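Local coordinates for protein thiosulfate reductase (Thermus thermophilus, PDB 2VPZ) that probably catalyses the reduction of sulfur compounds such as polysulfide or thiosulfate, using a molybdenum bis-MGD cofactor and a [4Fe-4S] cluster, at residues P237-P251 with T685-H697. Numbering follows the deposited sequence.
Sequences PRFSTAAAKAHRWLP and TARIRKDCVYIVH. With MGD (2-amino-5,6-dimercapto-7-methyl-3,7,8a,9-tetrahydro-8-oxa-1,3,9,10-tetraaza-anthracen-4-one guanosine dinucleotide), chain H.
Phe239 and Arg687 exchange two hydrogen bonds: Phe239 N gives its hydrogen to Arg687 O at 2.6 Å, and Arg687 NH1 returns one to Phe239 O at 2.8 Å, lying in the carbonyl plane. Bends at chi2 and chi3 (-143° and -115°) curl the arginine back to that carbonyl, while a water joins NH1 to Thr241 OG1 and NH2 forms a salt bridge with an acidic side chain of another protein chain. Arg689 N makes a weak bond to Pro237 O, completing a single beta bridge between Arg238 and Ile688. Farther along, Arg689 NH1 reaches Pro251 O at 3.2 Å and also pairs with Glu306.

Arg238 lies over one face of Tyr694, its guanidinium tilted only 10° from the ring in a cation-pi stack, with CZ 4.1 Å from the ring centroid. Arg238 CD adds a CH-pi contact over the same face, nearest Tyr694 CG. Beside the stack Arg238 CG meets Ile688 CD1 at 3.6 Å; along the bridged backbones Arg687 CD touches the Phe239 ring edge, and Pro237 CB rests on Arg689 CD.

The contact joins the molybdopterin oxidoreductase and dinucleotide-binding regions, Arg238 and His697 serving different MGD pockets. It exemplifies a second-shell aromatic positioning a ligand-binding arginine: Tyr694 flat on the guanidinium and Glu212 at NH1 probably fix its rotation, holding NH2 toward MGD O3'.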
loop_
_atom_site.group_PDB
_atom_site.type_symbol
_atom_site.label_atom_id
_atom_site.label_comp_id
_atom_site.label_asym_id
_atom_site.label_seq_id
_atom_site.Cartn_x
_atom_site.Cartn_y
_atom_site.Cartn_z
ATOM N N PRO A 237 -2.914 -9.130 -29.846
ATOM C CA PRO A 237 -1.438 -9.081 -29.875
ATOM C C PRO A 237 -0.913 -7.855 -29.071
ATOM O O PRO A 237 0.295 -7.688 -28.896
ATOM C CB PRO A 237 -1.089 -9.000 -31.368
ATOM C CG PRO A 237 -2.335 -8.428 -32.022
ATOM C CD PRO A 237 -3.477 -9.010 -31.200
ATOM N N ARG A 238 -1.847 -7.024 -28.584
ATOM C CA ARG A 238 -1.520 -5.778 -27.838
ATOM C C ARG A 238 -2.140 -5.774 -26.402
ATOM O O ARG A 238 -3.308 -6.134 -26.238
ATOM C CB ARG A 238 -2.035 -4.541 -28.623
ATOM C CG ARG A 238 -1.345 -3.175 -28.313
ATOM C CD ARG A 238 -2.134 -1.983 -28.906
ATOM N NE ARG A 238 -3.580 -2.161 -28.783
ATOM C CZ ARG A 238 -4.384 -1.459 -27.974
ATOM N NH1 ARG A 238 -3.876 -0.508 -27.201
ATOM N NH2 ARG A 238 -5.695 -1.712 -27.923
ATOM N N PHE A 239 -1.367 -5.385 -25.378
ATOM C CA PHE A 239 -1.848 -5.302 -23.975
ATOM C C PHE A 239 -2.654 -3.995 -23.815
ATOM O O PHE A 239 -2.141 -2.984 -23.295
ATOM C CB PHE A 239 -0.711 -5.325 -22.920
ATOM C CG PHE A 239 -1.200 -5.543 -21.463
ATOM C CD1 PHE A 239 -1.492 -6.827 -20.999
ATOM C CD2 PHE A 239 -1.307 -4.481 -20.560
ATOM C CE1 PHE A 239 -1.903 -7.069 -19.672
ATOM C CE2 PHE A 239 -1.723 -4.692 -19.206
ATOM C CZ PHE A 239 -2.023 -5.996 -18.783
ATOM N N SER A 240 -3.915 -4.037 -24.243
ATOM C CA SER A 240 -4.865 -2.909 -24.210
ATOM C C SER A 240 -5.431 -2.536 -22.823
ATOM O O SER A 240 -5.021 -3.099 -21.789
ATOM C CB SER A 240 -6.061 -3.183 -25.133
ATOM O OG SER A 240 -7.024 -4.046 -24.521
ATOM N N THR A 241 -6.383 -1.606 -22.803
ATOM C CA THR A 241 -7.029 -1.170 -21.568
ATOM C C THR A 241 -7.844 -2.330 -20.976
ATOM O O THR A 241 -7.753 -2.610 -19.764
ATOM C CB THR A 241 -7.979 0.066 -21.756
ATOM O OG1 THR A 241 -7.242 1.217 -22.167
ATOM C CG2 THR A 241 -8.732 0.352 -20.427
ATOM N N ALA A 242 -8.620 -3.011 -21.820
ATOM C CA ALA A 242 -9.433 -4.151 -21.391
ATOM C C ALA A 242 -8.528 -5.299 -20.891
ATOM O O ALA A 242 -8.883 -6.021 -19.950
ATOM C CB ALA A 242 -10.383 -4.632 -22.556
ATOM N N ALA A 243 -7.355 -5.462 -21.492
ATOM C CA ALA A 243 -6.413 -6.475 -21.000
ATOM C C ALA A 243 -5.889 -6.045 -19.595
ATOM O O ALA A 243 -5.572 -6.895 -18.757
ATOM C CB ALA A 243 -5.187 -6.632 -21.981
ATOM N N ALA A 244 -5.839 -4.740 -19.325
ATOM C CA ALA A 244 -5.364 -4.227 -18.032
ATOM C C ALA A 244 -6.302 -4.575 -16.863
ATOM O O ALA A 244 -5.944 -4.409 -15.679
ATOM C CB ALA A 244 -5.145 -2.681 -18.095
ATOM N N LYS A 245 -7.491 -5.071 -17.216
ATOM C CA LYS A 245 -8.565 -5.493 -16.284
ATOM C C LYS A 245 -8.847 -7.014 -16.321
ATOM O O LYS A 245 -9.776 -7.494 -15.659
ATOM C CB LYS A 245 -9.876 -4.762 -16.640
ATOM C CG LYS A 245 -9.752 -3.265 -16.832
ATOM C CD LYS A 245 -8.862 -2.622 -15.748
ATOM C CE LYS A 245 -9.131 -1.130 -15.598
ATOM N NZ LYS A 245 -8.395 -0.519 -14.443
ATOM N N ALA A 246 -8.041 -7.753 -17.076
ATOM C CA ALA A 246 -8.226 -9.191 -17.270
ATOM C C ALA A 246 -7.493 -10.179 -16.360
ATOM O O ALA A 246 -6.397 -9.899 -15.873
ATOM C CB ALA A 246 -7.909 -9.534 -18.768
ATOM N N HIS A 247 -8.114 -11.334 -16.131
ATOM C CA HIS A 247 -7.550 -12.396 -15.318
ATOM C C HIS A 247 -6.510 -13.119 -16.197
ATOM O O HIS A 247 -5.445 -13.452 -15.709
ATOM C CB HIS A 247 -8.736 -13.182 -14.759
ATOM C CG HIS A 247 -9.768 -12.342 -14.106
ATOM N ND1 HIS A 247 -9.740 -12.019 -12.781
ATOM C CD2 HIS A 247 -10.743 -11.606 -14.637
ATOM C CE1 HIS A 247 -10.656 -11.111 -12.521
ATOM N NE2 HIS A 247 -11.287 -10.842 -13.645
ATOM N N ARG A 248 -6.779 -13.250 -17.489
ATOM C CA ARG A 248 -5.797 -13.814 -18.429
ATOM C C ARG A 248 -5.575 -12.957 -19.709
ATOM O O ARG A 248 -6.541 -12.474 -20.298
ATOM C CB ARG A 248 -6.194 -15.226 -18.888
ATOM C CG ARG A 248 -6.656 -16.165 -17.788
ATOM C CD ARG A 248 -7.140 -17.527 -18.329
ATOM N NE ARG A 248 -6.044 -18.481 -18.501
ATOM C CZ ARG A 248 -5.850 -19.587 -17.780
ATOM N NH1 ARG A 248 -6.694 -19.910 -16.817
ATOM N NH2 ARG A 248 -4.787 -20.361 -18.005
ATOM N N TRP A 249 -4.321 -12.727 -20.114
ATOM C CA TRP A 249 -4.043 -12.044 -21.387
ATOM C C TRP A 249 -3.404 -13.089 -22.338
ATOM O O TRP A 249 -2.352 -13.622 -22.008
ATOM C CB TRP A 249 -3.060 -10.847 -21.266
ATOM C CG TRP A 249 -2.606 -10.215 -22.645
ATOM C CD1 TRP A 249 -3.377 -10.034 -23.775
ATOM C CD2 TRP A 249 -1.297 -9.672 -22.977
ATOM N NE1 TRP A 249 -2.628 -9.428 -24.769
ATOM C CE2 TRP A 249 -1.356 -9.202 -24.312
ATOM C CE3 TRP A 249 -0.084 -9.549 -22.272
ATOM C CZ2 TRP A 249 -0.245 -8.609 -24.960
ATOM C CZ3 TRP A 249 1.035 -8.958 -22.912
ATOM C CH2 TRP A 249 0.935 -8.503 -24.254
ATOM N N LEU A 250 -4.030 -13.430 -23.471
ATOM C CA LEU A 250 -3.387 -14.355 -24.435
ATOM C C LEU A 250 -2.756 -13.487 -25.591
ATOM O O LEU A 250 -3.486 -13.042 -26.501
ATOM C CB LEU A 250 -4.372 -15.422 -25.008
ATOM C CG LEU A 250 -5.474 -16.094 -24.152
ATOM C CD1 LEU A 250 -6.002 -17.412 -24.799
ATOM C CD2 LEU A 250 -4.954 -16.385 -22.738
ATOM N N PRO A 251 -1.405 -13.207 -25.564
ATOM C CA PRO A 251 -0.783 -12.409 -26.640
ATOM C C PRO A 251 -0.629 -13.145 -27.990
ATOM O O PRO A 251 0.495 -13.460 -28.413
ATOM C CB PRO A 251 0.569 -11.948 -26.086
ATOM C CG PRO A 251 0.800 -12.723 -24.797
ATOM C CD PRO A 251 -0.451 -13.566 -24.510
ATOM N N THR A 685 7.126 1.890 -25.005
ATOM C CA THR A 685 6.777 1.118 -23.827
ATOM C C THR A 685 6.057 -0.204 -24.178
ATOM O O THR A 685 5.043 -0.198 -24.925
ATOM C CB THR A 685 5.958 1.934 -22.721
ATOM O OG1 THR A 685 5.268 3.018 -23.305
ATOM C CG2 THR A 685 6.902 2.411 -21.597
ATOM N N ALA A 686 6.575 -1.322 -23.650
ATOM C CA ALA A 686 6.074 -2.657 -23.890
ATOM C C ALA A 686 4.678 -3.002 -23.366
ATOM O O ALA A 686 4.375 -2.845 -22.170
ATOM C CB ALA A 686 7.080 -3.722 -23.410
ATOM N N ARG A 687 3.841 -3.472 -24.296
ATOM C CA ARG A 687 2.452 -3.896 -24.157
ATOM C C ARG A 687 2.113 -4.387 -25.565
ATOM O O ARG A 687 0.949 -4.414 -25.947
ATOM C CB ARG A 687 1.489 -2.747 -23.837
ATOM C CG ARG A 687 1.665 -2.005 -22.521
ATOM C CD ARG A 687 0.285 -1.622 -21.922
ATOM N NE ARG A 687 0.004 -0.198 -21.822
ATOM C CZ ARG A 687 -1.190 0.360 -22.006
ATOM N NH1 ARG A 687 -2.233 -0.396 -22.317
ATOM N NH2 ARG A 687 -1.357 1.684 -21.867
ATOM N N ILE A 688 3.127 -4.730 -26.352
ATOM C CA ILE A 688 2.906 -5.202 -27.722
ATOM C C ILE A 688 3.965 -6.218 -28.191
ATOM O O ILE A 688 5.121 -6.168 -27.745
ATOM C CB ILE A 688 2.845 -3.961 -28.748
ATOM C CG1 ILE A 688 2.267 -4.374 -30.101
ATOM C CG2 ILE A 688 4.253 -3.318 -28.882
ATOM C CD1 ILE A 688 1.288 -3.335 -30.768
ATOM N N ARG A 689 3.563 -7.160 -29.042
ATOM C CA ARG A 689 4.478 -8.167 -29.617
ATOM C C ARG A 689 5.521 -7.412 -30.520
ATOM O O ARG A 689 5.315 -6.232 -30.845
ATOM C CB ARG A 689 3.700 -9.219 -30.434
ATOM C CG ARG A 689 2.600 -9.973 -29.644
ATOM C CD ARG A 689 1.807 -10.978 -30.510
ATOM N NE ARG A 689 2.624 -11.604 -31.555
ATOM C CZ ARG A 689 3.097 -12.843 -31.554
ATOM N NH1 ARG A 689 2.846 -13.662 -30.543
ATOM N NH2 ARG A 689 3.831 -13.279 -32.572
ATOM N N LYS A 690 6.617 -8.076 -30.917
ATOM C CA LYS A 690 7.711 -7.504 -31.727
ATOM C C LYS A 690 7.446 -7.444 -33.256
ATOM O O LYS A 690 8.171 -6.778 -34.017
ATOM C CB LYS A 690 9.042 -8.249 -31.455
ATOM C CG LYS A 690 9.522 -8.198 -29.994
ATOM C CD LYS A 690 10.887 -8.864 -29.765
ATOM C CE LYS A 690 11.269 -8.888 -28.273
ATOM N NZ LYS A 690 12.739 -9.060 -28.012
ATOM N N ASP A 691 6.378 -8.164 -33.633
ATOM C CA ASP A 691 5.728 -8.376 -34.967
ATOM C C ASP A 691 4.954 -7.153 -35.442
ATOM O O ASP A 691 4.516 -7.077 -36.599
ATOM C CB ASP A 691 4.483 -9.260 -34.935
ATOM C CG ASP A 691 4.706 -10.675 -34.542
ATOM O OD1 ASP A 691 5.543 -11.325 -35.164
ATOM O OD2 ASP A 691 3.955 -11.138 -33.663
ATOM N N CYS A 692 4.595 -6.333 -34.472
ATOM C CA CYS A 692 3.666 -5.266 -34.688
ATOM C C CYS A 692 4.020 -3.909 -34.257
ATOM O O CYS A 692 4.965 -3.690 -33.502
ATOM C CB CYS A 692 2.327 -5.634 -34.007
ATOM S SG CYS A 692 1.537 -7.179 -34.441
ATOM N N VAL A 693 3.142 -3.021 -34.692
ATOM C CA VAL A 693 3.173 -1.601 -34.426
ATOM C C VAL A 693 1.663 -1.179 -34.436
ATOM O O VAL A 693 0.827 -1.780 -35.127
ATOM C CB VAL A 693 4.087 -0.901 -35.538
ATOM C CG1 VAL A 693 3.356 0.189 -36.273
ATOM C CG2 VAL A 693 5.386 -0.374 -34.879
ATOM N N TYR A 694 1.310 -0.193 -33.626
ATOM C CA TYR A 694 -0.078 0.259 -33.457
ATOM C C TYR A 694 -0.213 1.812 -33.434
ATOM O O TYR A 694 0.660 2.482 -32.875
ATOM C CB TYR A 694 -0.616 -0.328 -32.117
ATOM C CG TYR A 694 -1.982 0.178 -31.640
ATOM C CD1 TYR A 694 -3.163 -0.430 -32.065
ATOM C CD2 TYR A 694 -2.086 1.297 -30.793
ATOM C CE1 TYR A 694 -4.435 0.053 -31.674
ATOM C CE2 TYR A 694 -3.352 1.796 -30.390
ATOM C CZ TYR A 694 -4.528 1.164 -30.839
ATOM O OH TYR A 694 -5.776 1.625 -30.467
ATOM N N ILE A 695 -1.239 2.376 -34.076
ATOM C CA ILE A 695 -1.520 3.829 -34.033
ATOM C C ILE A 695 -3.046 4.034 -33.990
ATOM O O ILE A 695 -3.797 3.201 -34.507
ATOM C CB ILE A 695 -0.954 4.647 -35.277
ATOM C CG1 ILE A 695 -1.581 4.166 -36.579
ATOM C CG2 ILE A 695 0.599 4.600 -35.284
ATOM C CD1 ILE A 695 -1.335 5.092 -37.817
ATOM N N VAL A 696 -3.526 5.092 -33.336
ATOM C CA VAL A 696 -4.963 5.372 -33.303
ATOM C C VAL A 696 -5.391 5.964 -34.674
ATOM O O VAL A 696 -4.702 6.848 -35.201
ATOM C CB VAL A 696 -5.332 6.364 -32.142
ATOM C CG1 VAL A 696 -6.755 6.967 -32.359
ATOM C CG2 VAL A 696 -5.243 5.638 -30.768
ATOM N N HIS A 697 -6.508 5.461 -35.235
ATOM C CA HIS A 697 -7.114 5.912 -36.535
ATOM C C HIS A 697 -7.717 7.331 -36.491
ATOM O O HIS A 697 -8.290 7.729 -35.483
ATOM C CB HIS A 697 -8.268 4.962 -37.030
ATOM C CG HIS A 697 -9.186 5.524 -38.057
ATOM N ND1 HIS A 697 -8.752 5.885 -39.300
ATOM C CD2 HIS A 697 -10.472 5.888 -37.993
ATOM C CE1 HIS A 697 -9.724 6.468 -39.959
ATOM N NE2 HIS A 697 -10.790 6.482 -39.184
HETATM P PB MGD H . -15.720 10.130 -39.641
HETATM O O1B MGD H . -14.234 10.193 -39.819
HETATM O O2B MGD H . -16.328 10.596 -38.354
HETATM O O3B MGD H . -16.086 8.630 -40.110
HETATM O O3A MGD H . -16.622 6.327 -40.947
HETATM P PA MGD H . -17.182 7.821 -40.989
HETATM O O1A MGD H . -18.473 8.084 -40.230
HETATM O O2A MGD H . -17.044 8.260 -42.404
HETATM O "O5'" MGD H . -16.415 10.995 -40.748
HETATM C "C5'" MGD H . -17.610 11.733 -40.491
HETATM C "C4'" MGD H . -17.713 12.780 -41.601
HETATM O "O4'" MGD H . -19.030 13.272 -41.383
HETATM C "C3'" MGD H . -16.794 13.966 -41.467
HETATM O "O3'" MGD H . -16.661 14.505 -42.789
HETATM C "C2'" MGD H . -17.609 14.895 -40.554
HETATM O "O2'" MGD H . -17.145 16.203 -40.758
HETATM C "C1'" MGD H . -19.044 14.693 -41.046
HETATM N N9 MGD H . -20.192 15.002 -40.112
HETATM C C8 MGD H . -20.208 14.836 -38.788
HETATM N N7 MGD H . -21.393 15.159 -38.220
HETATM C C5 MGD H . -22.231 15.512 -39.219
HETATM C C6 MGD H . -23.695 15.931 -39.369
HETATM O O6 MGD H . -24.474 16.092 -38.364
HETATM N N1 MGD H . -24.120 16.166 -40.654
HETATM C C2 MGD H . -23.329 16.046 -41.765
HETATM N N2 MGD H . -23.774 16.290 -43.036
HETATM N N3 MGD H . -22.053 15.655 -41.649
HETATM C C4 MGD H . -21.419 15.392 -40.459
HETATM C C10 MGD H . -16.972 5.396 -39.877
HETATM C C11 MGD H . -16.511 4.041 -40.297
HETATM O O11 MGD H . -15.195 4.224 -40.821
HETATM C C12 MGD H . -16.535 2.961 -39.280
HETATM S S12 MGD H . -17.917 2.653 -38.313
HETATM C C13 MGD H . -15.514 2.119 -39.115
HETATM S S13 MGD H . -15.404 0.906 -37.983
HETATM C C14 MGD H . -14.323 2.065 -39.903
HETATM N N15 MGD H . -13.166 2.452 -39.046
HETATM C C16 MGD H . -12.001 2.652 -39.748
HETATM C C17 MGD H . -10.633 2.493 -39.248
HETATM O O17 MGD H . -10.420 2.183 -38.038
HETATM N N18 MGD H . -9.627 2.668 -40.107
HETATM C C19 MGD H . -9.805 2.990 -41.403
HETATM N N19 MGD H . -8.753 3.230 -42.242
HETATM N N20 MGD H . -11.034 3.114 -41.910
HETATM C C21 MGD H . -12.135 2.993 -41.176
HETATM N N22 MGD H . -13.340 3.198 -41.721
HETATM C C23 MGD H . -14.586 2.955 -41.079
HETATM O O HOH W 1 -4.543 1.833 -22.602
#